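Local atomic coordinates of putative branched-chain amino acid ABC transporter, periplasmic branched-chain amino acid-binding protein (Pseudomonas protegens Pf-5, PDB entry 4RU0), a protein that probably binds a small solute, such as a branched-chain amino acid, in the periplasm and delivers it to an ABC transporter for uptake. Residues 47-52 with 272-277; 346-351 with 355-360; 398-403 with 407-412. All coordinates share one frame; numbering follows the deposited sequence.

Contact 1 (47-52 with 272-277); sequences ASSGVQ and SSEDVL
Gln52 NE2 donates twice, once back into its own helix and once across to the 272-277 segment. The bond to Ser48 O, at 3.0 Å, is nearly straight (168° at the hydrogen), and the acceptor lies close to the amide plane. The crossing bond to Glu274 OE2, at 3.3 Å, is longer and bent to 139°; the donor meets that oxygen nearly in line with its C-O bond. Gln52 OE1 is held by Ser324 OG, so both ends of the amide have partners, and NE2 facing two acceptors supports this orientation. Glu274 approaches from the opposite direction, its chain extended beyond CG (chi2 -177°), which carries the carboxylate to the first turns of helix 47-67. There Glu274 OE1 rests 3.4 Å from Ser49 CB, not on the hydroxyl: Ser49 OG is turned to Tyr46 O and stays 4.0 Å from Glu274 OE1. Behind Glu274, its backbone N bonds to Ser272 OG at 2.9 Å, while Ser272 N donates to Asp275 OD2 at 3.0 Å. These reciprocal bonds make a capping box at the start of the short helix 273-276. Tyr326 touches Ser49, Gln52, Ser272 and Glu274. Helix 47-67 belongs to one half of the periplasmic-binding-protein fold and helix 273-276 packs against the sheet of the other, and the Ser49 side chain is about 7 Å from the bound polyether. One bent polar bond and little buried surface would suit a cleft that opens and closes, and the start of helix 47-67 would probably favour the charged form of Glu274's carboxylate.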
loop_
_atom_site.group_PDB
_atom_site.type_symbol
_atom_site.label_atom_id
_atom_site.label_comp_id
_atom_site.label_asym_id
_atom_site.label_seq_id
_atom_site.Cartn_x
_atom_site.Cartn_y
_atom_site.Cartn_z
ATOM N N ALA A 47 -2.424 13.782 -11.352
ATOM C CA ALA A 47 -2.497 14.871 -10.385
ATOM C C ALA A 47 -3.827 14.870 -9.639
ATOM O O ALA A 47 -3.869 15.103 -8.427
ATOM C CB ALA A 47 -2.280 16.210 -11.079
ATOM N N SER A 48 -4.908 14.600 -10.370
ATOM C CA SER A 48 -6.254 14.602 -9.802
ATOM C C SER A 48 -6.377 13.650 -8.613
ATOM O O SER A 48 -6.979 13.991 -7.593
ATOM C CB SER A 48 -7.280 14.236 -10.880
ATOM O OG SER A 48 -6.892 13.058 -11.568
ATOM N N SER A 49 -5.797 12.463 -8.745
ATOM C CA SER A 49 -5.827 11.475 -7.672
ATOM C C SER A 49 -4.753 11.765 -6.629
ATOM O O SER A 49 -4.997 11.654 -5.426
ATOM C CB SER A 49 -5.648 10.066 -8.241
ATOM O OG SER A 49 -4.584 10.035 -9.177
ATOM N N GLY A 50 -3.570 12.148 -7.099
ATOM C CA GLY A 50 -2.449 12.426 -6.219
ATOM C C GLY A 50 -2.720 13.478 -5.159
ATOM O O GLY A 50 -2.319 13.314 -4.006
ATOM N N VAL A 51 -3.404 14.555 -5.539
ATOM C CA VAL A 51 -3.632 15.665 -4.615
ATOM C C VAL A 51 -4.484 15.233 -3.427
ATOM O O VAL A 51 -4.406 15.823 -2.348
ATOM C CB VAL A 51 -4.304 16.866 -5.312
ATOM C CG1 VAL A 51 -3.325 17.539 -6.266
ATOM C CG2 VAL A 51 -5.567 16.432 -6.038
ATOM N N GLN A 52 -5.285 14.192 -3.624
ATOM C CA GLN A 52 -6.094 13.649 -2.541
ATOM C C GLN A 52 -5.219 12.901 -1.538
ATOM O O GLN A 52 -5.452 12.972 -0.327
ATOM C CB GLN A 52 -7.185 12.735 -3.096
ATOM C CG GLN A 52 -8.128 13.432 -4.060
ATOM C CD GLN A 52 -9.079 12.472 -4.738
ATOM O OE1 GLN A 52 -9.809 11.731 -4.076
ATOM N NE2 GLN A 52 -9.065 12.467 -6.069
ATOM N N SER A 272 -9.886 1.832 -6.381
ATOM C CA SER A 272 -10.389 3.193 -6.267
ATOM C C SER A 272 -11.677 3.425 -7.050
ATOM O O SER A 272 -12.003 2.678 -7.963
ATOM C CB SER A 272 -9.340 4.195 -6.740
ATOM O OG SER A 272 -9.972 5.421 -7.059
ATOM N N SER A 273 -12.391 4.486 -6.683
ATOM C CA SER A 273 -13.572 4.940 -7.415
ATOM C C SER A 273 -13.218 5.236 -8.862
ATOM O O SER A 273 -13.966 4.910 -9.783
ATOM C CB SER A 273 -14.164 6.201 -6.770
ATOM O OG SER A 273 -14.400 6.012 -5.388
ATOM N N GLU A 274 -12.060 5.858 -9.046
ATOM C CA GLU A 274 -11.596 6.264 -10.365
ATOM C C GLU A 274 -11.254 5.067 -11.245
ATOM O O GLU A 274 -11.226 5.173 -12.469
ATOM C CB GLU A 274 -10.380 7.183 -10.226
ATOM C CG GLU A 274 -10.629 8.353 -9.294
ATOM C CD GLU A 274 -9.454 9.299 -9.211
ATOM O OE1 GLU A 274 -8.414 9.016 -9.850
ATOM O OE2 GLU A 274 -9.573 10.326 -8.507
ATOM N N ASP A 275 -10.980 3.929 -10.617
ATOM C CA ASP A 275 -10.678 2.716 -11.365
ATOM C C ASP A 275 -11.936 2.113 -11.970
ATOM O O ASP A 275 -11.859 1.367 -12.941
ATOM C CB ASP A 275 -9.991 1.683 -10.470
ATOM C CG ASP A 275 -8.575 2.080 -10.095
ATOM O OD1 ASP A 275 -7.832 2.561 -10.979
ATOM O OD2 ASP A 275 -8.205 1.909 -8.914
ATOM N N VAL A 276 -13.094 2.438 -11.397
ATOM C CA VAL A 276 -14.337 1.770 -11.784
ATOM C C VAL A 276 -15.444 2.708 -12.273
ATOM O O VAL A 276 -16.351 2.272 -12.982
ATOM C CB VAL A 276 -14.892 0.941 -10.618
ATOM C CG1 VAL A 276 -14.022 -0.266 -10.383
ATOM C CG2 VAL A 276 -14.992 1.792 -9.358
ATOM N N LEU A 277 -15.381 3.979 -11.893
ATOM C CA LEU A 277 -16.329 4.974 -12.407
ATOM C C LEU A 277 -16.402 5.039 -13.944
ATOM O O LEU A 277 -17.495 5.154 -14.489
ATOM C CB LEU A 277 -15.997 6.363 -11.851
ATOM C CG LEU A 277 -16.552 6.676 -10.460
ATOM C CD1 LEU A 277 -15.931 7.936 -9.907
ATOM C CD2 LEU A 277 -18.070 6.801 -10.495
#

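Contact 2 (346-351 with 355-360); sequences GKFGKR and GEEGRW
Phe348, the last residue of helix 325-348, and Glu357, in the first turn of helix 355-363, bring their CA atoms to 7.9 Å, the nearest backbone approach within this surface helix-loop-helix turn. The chain leaves the first helix at Gly349, whose phi is positive, and Lys350 then centres an inverse gamma turn that leads to Arg351. Between the two helices the Phe348 ring is sandwiched. Lys347 CB stands over one face, and on the opposite face Glu357 CG sits 3.6 Å from the ring centroid, only 10° from the normal, a CH-pi contact. The extended chain of Glu357 runs across the ring, so that the carboxylate lies nearly parallel over it, toward the CG/CD1 side; there Arg351 NH2 meets Glu357 OE2 at 3.2 Å in a salt bridge. The oxygen lies at the guanidinium edge, but the hydrogen bond within the pair is weak, and the group's exact placement is uncertain because Arg351 NH1 crowds Phe348 O. The other carboxylate oxygen, OE1, accepts from Asn354 N in the loop. Phe348 also turns an edge toward the face of Trp360 in an offset edge-to-face pair, with the Phe348 ring and the Trp360 five-membered ring at 81° and their centroids 5.9 Å apart. Trp360 stacks with His364, four residues on. Lys347, with CG opposite its own N (chi1 -174°), runs at about a right angle to the indole and lays its CD over the face, toward the rim of the six-membered ring, in a CH-pi contact 3.5 Å from Trp360 CZ2.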
loop_
_atom_site.group_PDB
_atom_site.type_symbol
_atom_site.label_atom_id
_atom_site.label_comp_id
_atom_site.label_asym_id
_atom_site.label_seq_id
_atom_site.Cartn_x
_atom_site.Cartn_y
_atom_site.Cartn_z
ATOM N N GLY A 346 11.173 6.715 22.001
ATOM C CA GLY A 346 11.162 5.928 23.219
ATOM C C GLY A 346 12.549 5.452 23.610
ATOM O O GLY A 346 12.769 5.016 24.740
ATOM N N LYS A 347 13.490 5.534 22.675
ATOM C CA LYS A 347 14.864 5.137 22.958
ATOM C C LYS A 347 15.850 6.274 22.669
ATOM O O LYS A 347 17.026 6.195 23.021
ATOM C CB LYS A 347 15.238 3.883 22.153
ATOM C CG LYS A 347 16.611 3.321 22.504
ATOM C CD LYS A 347 16.849 1.921 21.979
ATOM C CE LYS A 347 18.242 1.447 22.380
ATOM N NZ LYS A 347 18.446 -0.009 22.153
ATOM N N PHE A 348 15.376 7.346 22.048
ATOM C CA PHE A 348 16.284 8.424 21.677
ATOM C C PHE A 348 15.831 9.794 22.191
ATOM O O PHE A 348 16.505 10.802 21.958
ATOM C CB PHE A 348 16.464 8.455 20.154
ATOM C CG PHE A 348 16.999 7.164 19.579
ATOM C CD1 PHE A 348 18.287 6.740 19.865
ATOM C CD2 PHE A 348 16.213 6.380 18.745
ATOM C CE1 PHE A 348 18.778 5.557 19.335
ATOM C CE2 PHE A 348 16.700 5.195 18.216
ATOM C CZ PHE A 348 17.983 4.786 18.511
ATOM N N GLY A 349 14.705 9.828 22.899
ATOM C CA GLY A 349 14.250 11.048 23.543
ATOM C C GLY A 349 13.447 11.965 22.643
ATOM O O GLY A 349 13.464 11.820 21.423
ATOM N N LYS A 350 12.738 12.911 23.253
ATOM C CA LYS A 350 11.900 13.851 22.512
ATOM C C LYS A 350 12.750 14.812 21.690
ATOM O O LYS A 350 13.021 15.933 22.119
ATOM C CB LYS A 350 10.999 14.643 23.464
ATOM C CG LYS A 350 10.170 13.797 24.423
ATOM C CD LYS A 350 9.574 14.670 25.528
ATOM C CE LYS A 350 8.762 13.862 26.535
ATOM N NZ LYS A 350 7.480 13.363 25.971
ATOM N N ARG A 351 13.158 14.372 20.504
ATOM C CA ARG A 351 14.009 15.178 19.635
ATOM C C ARG A 351 13.958 14.676 18.196
ATOM O O ARG A 351 13.599 13.521 17.956
ATOM C CB ARG A 351 15.454 15.159 20.132
ATOM C CG ARG A 351 16.107 13.801 20.031
ATOM C CD ARG A 351 17.614 13.915 20.080
ATOM N NE ARG A 351 18.260 12.774 19.437
ATOM C CZ ARG A 351 18.760 11.731 20.091
ATOM N NH1 ARG A 351 18.691 11.682 21.415
ATOM N NH2 ARG A 351 19.331 10.738 19.419
ATOM N N GLY A 355 17.893 8.885 10.282
ATOM C CA GLY A 355 17.400 7.822 9.431
ATOM C C GLY A 355 17.793 6.481 10.017
ATOM O O GLY A 355 17.052 5.499 9.931
ATOM N N GLU A 356 18.972 6.450 10.626
ATOM C CA GLU A 356 19.473 5.258 11.302
ATOM C C GLU A 356 18.614 4.937 12.521
ATOM O O GLU A 356 18.404 3.772 12.868
ATOM C CB GLU A 356 20.928 5.468 11.709
ATOM C CG GLU A 356 21.635 4.241 12.240
ATOM C CD GLU A 356 23.137 4.457 12.335
ATOM O OE1 GLU A 356 23.641 5.418 11.713
ATOM O OE2 GLU A 356 23.815 3.671 13.029
ATOM N N GLU A 357 18.115 5.986 13.164
ATOM C CA GLU A 357 17.238 5.834 14.313
ATOM C C GLU A 357 15.811 5.604 13.836
ATOM O O GLU A 357 15.045 4.876 14.465
ATOM C CB GLU A 357 17.324 7.067 15.219
ATOM C CG GLU A 357 18.678 7.219 15.910
ATOM C CD GLU A 357 18.974 8.649 16.336
ATOM O OE1 GLU A 357 18.110 9.527 16.120
ATOM O OE2 GLU A 357 20.076 8.898 16.878
ATOM N N GLY A 358 15.467 6.224 12.712
ATOM C CA GLY A 358 14.169 6.032 12.099
ATOM C C GLY A 358 13.998 4.587 11.673
ATOM O O GLY A 358 12.905 4.024 11.744
ATOM N N ARG A 359 15.099 3.987 11.234
ATOM C CA ARG A 359 15.112 2.584 10.846
ATOM C C ARG A 359 14.855 1.707 12.068
ATOM O O ARG A 359 14.161 0.693 11.983
ATOM C CB ARG A 359 16.449 2.230 10.190
ATOM C CG ARG A 359 16.433 0.975 9.343
ATOM C CD ARG A 359 16.673 -0.284 10.159
ATOM N NE ARG A 359 17.858 -0.173 10.999
ATOM C CZ ARG A 359 19.091 -0.449 10.592
ATOM N NH1 ARG A 359 19.304 -0.853 9.345
ATOM N NH2 ARG A 359 20.111 -0.323 11.431
ATOM N N TRP A 360 15.419 2.107 13.205
ATOM C CA TRP A 360 15.229 1.377 14.454
ATOM C C TRP A 360 13.771 1.432 14.891
ATOM O O TRP A 360 13.224 0.449 15.388
ATOM C CB TRP A 360 16.128 1.939 15.564
ATOM C CG TRP A 360 16.118 1.095 16.807
ATOM C CD1 TRP A 360 17.006 0.113 17.136
ATOM C CD2 TRP A 360 15.156 1.140 17.871
ATOM N NE1 TRP A 360 16.664 -0.449 18.343
ATOM C CE2 TRP A 360 15.533 0.163 18.815
ATOM C CE3 TRP A 360 14.017 1.916 18.122
ATOM C CZ2 TRP A 360 14.810 -0.063 19.988
ATOM C CZ3 TRP A 360 13.299 1.688 19.287
ATOM C CH2 TRP A 360 13.702 0.708 20.206
#

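Contact 3 (398-403 with 407-412); sequences RVQQWD and WTLISE
The beta hairpin of strands 396-402 and 407-415 forms one margin of the seven-stranded mixed sheet, and 398-403 meets 407-412 along it. Gln401 and Thr408 are the hydrogen-bonded antiparallel pair, with Gln401 N to Thr408 O at 2.8 Å and Thr408 N to Gln401 O at 2.9 Å; Gln400-Leu409 and Trp402-Trp407 are non-hydrogen-bonded pairs. The ladder continues with Ile410 N to Val399 O at 3.0 Å. One step further the pattern changes: Val399 N donates to Ser411 OG, a side chain, at 3.0 Å and 164°, while that hydroxyl donates to Glu412 O. On the face bearing Gln400, Trp402 and Trp407, the Trp407 indole is covered on both faces. The Gln400 amide lies over one face, its plane turned 26° from that of the ring and NE2 3.2 Å from Trp407 CD2. Against the opposite face the Trp402 ring presents its edge, planes 52° apart, with Trp402 CB 3.5 Å from Trp407 CZ3. Both indoles also touch Ser273 and Val276, so this hairpin end backs the helix 273-276. At the other end the Arg398 chain bends at chi3 and crosses Leu409 at about a right angle. Trp413 adds a cation-pi contact, and Ser411 O stands over the guanidinium face, 3.0 Å from Arg398 NH2 but poorly angled for a bond.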
loop_
_atom_site.group_PDB
_atom_site.type_symbol
_atom_site.label_atom_id
_atom_site.label_comp_id
_atom_site.label_asym_id
_atom_site.label_seq_id
_atom_site.Cartn_x
_atom_site.Cartn_y
_atom_site.Cartn_z
ATOM N N ARG A 398 -8.827 -5.663 3.659
ATOM C CA ARG A 398 -10.277 -5.754 3.746
ATOM C C ARG A 398 -10.882 -5.753 2.352
ATOM O O ARG A 398 -10.305 -5.199 1.417
ATOM C CB ARG A 398 -10.845 -4.600 4.573
ATOM C CG ARG A 398 -10.423 -4.618 6.029
ATOM C CD ARG A 398 -10.934 -3.396 6.772
ATOM N NE ARG A 398 -12.391 -3.358 6.849
ATOM C CZ ARG A 398 -13.097 -3.791 7.889
ATOM N NH1 ARG A 398 -12.479 -4.300 8.945
ATOM N NH2 ARG A 398 -14.421 -3.717 7.874
ATOM N N VAL A 399 -12.043 -6.382 2.216
ATOM C CA VAL A 399 -12.750 -6.403 0.944
ATOM C C VAL A 399 -13.859 -5.358 0.951
ATOM O O VAL A 399 -14.604 -5.242 1.920
ATOM C CB VAL A 399 -13.348 -7.790 0.659
ATOM C CG1 VAL A 399 -14.002 -7.822 -0.720
ATOM C CG2 VAL A 399 -12.272 -8.864 0.785
ATOM N N GLN A 400 -13.953 -4.582 -0.120
ATOM C CA GLN A 400 -15.041 -3.627 -0.249
ATOM C C GLN A 400 -15.723 -3.784 -1.602
ATOM O O GLN A 400 -15.083 -4.169 -2.585
ATOM C CB GLN A 400 -14.536 -2.195 -0.061
ATOM C CG GLN A 400 -13.502 -1.760 -1.070
ATOM C CD GLN A 400 -12.953 -0.388 -0.763
ATOM O OE1 GLN A 400 -12.919 0.030 0.394
ATOM N NE2 GLN A 400 -12.522 0.326 -1.799
ATOM N N GLN A 401 -17.023 -3.490 -1.639
ATOM C CA GLN A 401 -17.841 -3.721 -2.828
ATOM C C GLN A 401 -18.385 -2.422 -3.420
ATOM O O GLN A 401 -18.839 -1.535 -2.690
ATOM C CB GLN A 401 -18.994 -4.672 -2.491
ATOM C CG GLN A 401 -19.924 -4.980 -3.652
ATOM C CD GLN A 401 -20.761 -6.220 -3.401
ATOM O OE1 GLN A 401 -21.259 -6.432 -2.294
ATOM N NE2 GLN A 401 -20.904 -7.056 -4.422
ATOM N N TRP A 402 -18.342 -2.323 -4.746
ATOM C CA TRP A 402 -18.758 -1.118 -5.461
ATOM C C TRP A 402 -20.198 -1.221 -5.969
ATOM O O TRP A 402 -20.560 -2.209 -6.616
ATOM C CB TRP A 402 -17.794 -0.876 -6.623
ATOM C CG TRP A 402 -18.093 0.314 -7.474
ATOM C CD1 TRP A 402 -18.547 0.305 -8.762
ATOM C CD2 TRP A 402 -17.935 1.691 -7.113
ATOM N NE1 TRP A 402 -18.683 1.592 -9.223
ATOM C CE2 TRP A 402 -18.319 2.461 -8.230
ATOM C CE3 TRP A 402 -17.512 2.348 -5.951
ATOM C CZ2 TRP A 402 -18.290 3.856 -8.220
ATOM C CZ3 TRP A 402 -17.487 3.732 -5.942
ATOM C CH2 TRP A 402 -17.873 4.472 -7.072
ATOM N N ASP A 403 -21.021 -0.214 -5.687
ATOM C CA ASP A 403 -22.418 -0.265 -6.127
ATOM C C ASP A 403 -22.702 0.668 -7.305
ATOM O O ASP A 403 -23.839 0.775 -7.764
ATOM C CB ASP A 403 -23.369 0.050 -4.964
ATOM C CG ASP A 403 -23.155 1.440 -4.372
ATOM O OD1 ASP A 403 -22.693 2.358 -5.085
ATOM O OD2 ASP A 403 -23.472 1.621 -3.176
ATOM N N TRP A 407 -18.395 2.658 -2.064
ATOM C CA TRP A 407 -17.823 1.412 -1.573
ATOM C C TRP A 407 -18.514 0.972 -0.287
ATOM O O TRP A 407 -18.957 1.801 0.505
ATOM C CB TRP A 407 -16.319 1.561 -1.322
ATOM C CG TRP A 407 -15.506 1.753 -2.554
ATOM C CD1 TRP A 407 -14.935 2.913 -2.983
ATOM C CD2 TRP A 407 -15.164 0.752 -3.524
ATOM N NE1 TRP A 407 -14.254 2.699 -4.158
ATOM C CE2 TRP A 407 -14.379 1.380 -4.512
ATOM C CE3 TRP A 407 -15.442 -0.614 -3.651
ATOM C CZ2 TRP A 407 -13.870 0.691 -5.616
ATOM C CZ3 TRP A 407 -14.927 -1.300 -4.747
ATOM C CH2 TRP A 407 -14.154 -0.644 -5.714
ATOM N N THR A 408 -18.588 -0.336 -0.083
ATOM C CA THR A 408 -19.142 -0.899 1.139
ATOM C C THR A 408 -18.240 -2.020 1.649
ATOM O O THR A 408 -17.983 -2.988 0.933
ATOM C CB THR A 408 -20.576 -1.453 0.914
ATOM O OG1 THR A 408 -21.436 -0.401 0.458
ATOM C CG2 THR A 408 -21.139 -2.039 2.200
ATOM N N LEU A 409 -17.757 -1.892 2.879
ATOM C CA LEU A 409 -16.957 -2.953 3.479
ATOM C C LEU A 409 -17.800 -4.208 3.680
ATOM O O LEU A 409 -18.850 -4.159 4.317
ATOM C CB LEU A 409 -16.359 -2.493 4.808
ATOM C CG LEU A 409 -15.235 -1.467 4.688
ATOM C CD1 LEU A 409 -14.800 -0.951 6.057
ATOM C CD2 LEU A 409 -14.060 -2.081 3.945
ATOM N N ILE A 410 -17.347 -5.327 3.123
ATOM C CA ILE A 410 -18.066 -6.585 3.279
ATOM C C ILE A 410 -17.213 -7.670 3.928
ATOM O O ILE A 410 -17.538 -8.852 3.847
ATOM C CB ILE A 410 -18.587 -7.113 1.929
ATOM C CG1 ILE A 410 -17.427 -7.403 0.982
ATOM C CG2 ILE A 410 -19.552 -6.117 1.300
ATOM C CD1 ILE A 410 -17.855 -8.017 -0.330
ATOM N N SER A 411 -16.117 -7.274 4.569
ATOM C CA SER A 411 -15.309 -8.229 5.316
ATOM C C SER A 411 -14.544 -7.556 6.438
ATOM O O SER A 411 -14.334 -6.343 6.424
ATOM C CB SER A 411 -14.323 -8.956 4.391
ATOM O OG SER A 411 -13.067 -8.296 4.354
ATOM N N GLU A 412 -14.128 -8.358 7.411
ATOM C CA GLU A 412 -13.170 -7.911 8.411
ATOM C C GLU A 412 -11.777 -7.943 7.806
ATOM O O GLU A 412 -11.618 -8.150 6.598
ATOM C CB GLU A 412 -13.218 -8.800 9.654
ATOM C CG GLU A 412 -14.616 -9.166 10.106
ATOM C CD GLU A 412 -15.362 -7.992 10.698
ATOM O OE1 GLU A 412 -14.705 -7.012 11.112
ATOM O OE2 GLU A 412 -16.609 -8.053 10.751
#

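Contacts 1 and 3 adjoin, their centres 18 Å apart: helix 273-276 packs on the hairpin's two indoles, with Val276 CG2 3.6 Å from Trp402 CE2. Contact 2 lies on the far side of the chain's centre, about 24 Å from contact 1 between nearest atoms. Contact 3, partly buried, is a backbone ladder, interrupted at Ser411, with an edge-to-face indole pair inside one half of the fold. Contact 1, also partly buried, spans the two halves with a single amide-carboxylate bond. Contact 2 is a surface turn, aromatic and ionic. Helix 325-348 serves both ends: Tyr326 near its start touches contact 1, and its last residues supply one side of contact 2.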